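Local coordinates for protein computational Design of Enzyme (Synthetic construct, PDB 3TP4) that is a computationally designed enzyme, probably carrying an activated serine in a catalytic triad built into a TIM-barrel scaffold related to glycosyl hydrolase family 26, at residues A[168-173]-A[213-218]. Sequence-based numbering, arbitrary orientation.
Sequences IVFRPW and FLYAWG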
# COMPACT_ATOMS: atom_id res chain seq x y z
N ILE A 168 -1.42 5.15 -10.29
CA ILE A 168 -0.39 4.53 -9.47
C ILE A 168 -1.04 3.81 -8.30
O ILE A 168 -1.90 4.37 -7.61
CB ILE A 168 0.60 5.58 -8.93
CG1 ILE A 168 1.46 6.14 -10.07
CG2 ILE A 168 1.52 4.98 -7.87
CD1 ILE A 168 2.30 7.33 -9.65
N VAL A 169 -0.67 2.56 -8.08
CA VAL A 169 -1.12 1.83 -6.90
C VAL A 169 -0.15 2.17 -5.78
O VAL A 169 1.00 1.70 -5.79
CB VAL A 169 -1.14 0.32 -7.15
CG1 VAL A 169 -1.64 -0.42 -5.91
CG2 VAL A 169 -2.00 0.00 -8.36
N PHE A 170 -0.59 3.03 -4.87
CA PHE A 170 0.27 3.55 -3.82
C PHE A 170 0.05 2.77 -2.54
O PHE A 170 -1.09 2.66 -2.08
CB PHE A 170 -0.04 5.04 -3.56
CG PHE A 170 0.75 5.62 -2.44
CD1 PHE A 170 2.14 5.60 -2.47
CD2 PHE A 170 0.11 6.21 -1.36
CE1 PHE A 170 2.87 6.15 -1.44
CE2 PHE A 170 0.84 6.76 -0.32
CZ PHE A 170 2.22 6.73 -0.36
N ARG A 171 1.12 2.24 -1.97
CA ARG A 171 1.05 1.42 -0.77
C ARG A 171 1.79 2.09 0.37
O ARG A 171 3.00 1.91 0.53
CB ARG A 171 1.65 0.05 -1.02
CG ARG A 171 1.60 -0.86 0.20
CD ARG A 171 2.23 -2.22 -0.08
NE ARG A 171 2.05 -3.11 1.06
CZ ARG A 171 2.51 -4.35 1.13
NH1 ARG A 171 3.20 -4.87 0.11
NH2 ARG A 171 2.29 -5.06 2.22
N PRO A 172 1.06 2.86 1.20
CA PRO A 172 1.73 3.65 2.24
C PRO A 172 2.01 2.88 3.55
O PRO A 172 1.09 2.39 4.19
CB PRO A 172 0.75 4.80 2.49
CG PRO A 172 -0.59 4.24 2.15
CD PRO A 172 -0.37 3.20 1.06
N TRP A 173 3.29 2.81 3.91
CA TRP A 173 3.75 2.31 5.22
C TRP A 173 3.62 0.80 5.40
O TRP A 173 2.71 0.32 6.09
CB TRP A 173 3.06 3.07 6.36
CG TRP A 173 2.97 4.55 6.10
CD1 TRP A 173 1.85 5.32 6.13
CD2 TRP A 173 4.06 5.42 5.74
NE1 TRP A 173 2.17 6.62 5.81
CE2 TRP A 173 3.52 6.71 5.58
CE3 TRP A 173 5.43 5.23 5.56
CZ2 TRP A 173 4.30 7.81 5.24
CZ3 TRP A 173 6.21 6.33 5.20
CH2 TRP A 173 5.65 7.60 5.05
N PHE A 213 -4.09 8.10 -7.57
CA PHE A 213 -3.72 7.00 -6.68
C PHE A 213 -4.87 6.00 -6.44
O PHE A 213 -6.04 6.38 -6.24
CB PHE A 213 -3.25 7.51 -5.31
CG PHE A 213 -1.82 7.96 -5.27
CD1 PHE A 213 -1.04 7.96 -6.40
CD2 PHE A 213 -1.26 8.36 -4.07
CE1 PHE A 213 0.28 8.38 -6.34
CE2 PHE A 213 0.05 8.78 -4.00
CZ PHE A 213 0.82 8.79 -5.15
N LEU A 214 -4.50 4.72 -6.44
CA LEU A 214 -5.28 3.67 -5.82
C LEU A 214 -4.50 3.30 -4.56
O LEU A 214 -3.27 3.34 -4.57
CB LEU A 214 -5.41 2.46 -6.75
CG LEU A 214 -6.16 2.72 -8.06
CD1 LEU A 214 -6.21 1.48 -8.95
CD2 LEU A 214 -7.58 3.26 -7.78
N TYR A 215 -5.19 2.96 -3.49
CA TYR A 215 -4.53 2.78 -2.20
C TYR A 215 -4.43 1.32 -1.80
O TYR A 215 -5.44 0.64 -1.67
CB TYR A 215 -5.22 3.62 -1.12
CG TYR A 215 -4.99 5.10 -1.33
CD1 TYR A 215 -5.89 5.86 -2.08
CD2 TYR A 215 -3.86 5.72 -0.83
CE1 TYR A 215 -5.68 7.21 -2.29
CE2 TYR A 215 -3.64 7.07 -1.04
CZ TYR A 215 -4.55 7.81 -1.77
OH TYR A 215 -4.32 9.14 -1.97
N ALA A 216 -3.21 0.84 -1.62
CA ALA A 216 -2.98 -0.55 -1.26
C ALA A 216 -2.56 -0.68 0.20
O ALA A 216 -1.89 0.19 0.75
CB ALA A 216 -1.93 -1.18 -2.19
N TRP A 217 -2.97 -1.79 0.81
CA TRP A 217 -2.60 -2.14 2.18
C TRP A 217 -2.44 -3.65 2.24
O TRP A 217 -3.33 -4.39 1.83
CB TRP A 217 -3.70 -1.72 3.15
CG TRP A 217 -3.64 -2.40 4.51
CD1 TRP A 217 -2.89 -2.00 5.60
CD2 TRP A 217 -4.37 -3.57 4.93
NE1 TRP A 217 -3.13 -2.86 6.67
CE2 TRP A 217 -4.02 -3.83 6.28
CE3 TRP A 217 -5.27 -4.42 4.29
CZ2 TRP A 217 -4.56 -4.90 6.99
CZ3 TRP A 217 -5.80 -5.48 4.99
CH2 TRP A 217 -5.44 -5.71 6.33
N GLY A 218 -1.29 -4.11 2.73
CA GLY A 218 -1.09 -5.52 3.00
C GLY A 218 -0.36 -5.65 4.32
O GLY A 218 0.68 -5.01 4.51
O HOH W 1 0.71 -2.20 3.54
O HOH W 2 -0.13 0.16 2.91
O HOH W 3 1.33 -2.35 6.24
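Ile168, Val169 and Phe170 pair in parallel with Phe213, Leu214 and Tyr215. The two strands are neighbours in the curled parallel sheet of the TIM barrel. The connection between them is largely helical and includes helix 190-207, as in a beta-alpha-beta crossover. Three backbone hydrogen bonds join them, the donor strand alternating: Leu214 N to Ile168 O, Phe170 N to Leu214 O (2.7 Å) and Ala216 N to Phe170 O. Water 2 continues the link by donating to both Pro172 O and Ala216 O.

Apolar side chains of Ile168, Phe170, Phe213 and Tyr215 pack on one face of the sheet. Phe170 CB sits over a face of the Phe213 ring, 3.8 Å from its centroid. The two rings are tilted by 24° and offset, with little face-to-face overlap. With its CG anti to the carbonyl carbon (chi1 -82°), Phe213 lies alongside Ile168, whose CB meets CE1 of that ring at 3.8 Å. Tyr215 CE2 meets the edge of the Phe170 ring in its plane. Ile151 of helix 141-157 touches Phe170 and Phe213, while Leu204 and Tyr197 of helix 190-207 touch Phe170 and Tyr215, respectively. On the other face, Val169 CG1 touches Ala216 CB at 3.8 Å.

The polar end belongs to Arg171. Its extended chain passes Ala216 and carries the guanidinium to Gly218, near the putative Ser-His-Glu triad. Arg171 NH2 forms a salt bridge with Asp246 OD2. Water 1 accepts from both Arg171 NE and Gly218 N. Arg171 NH2 donates to Gly218 O at 2.8 Å; the oxygen lies near the guanidinium plane, but the nitrogen stands 39° out of the carbonyl plane.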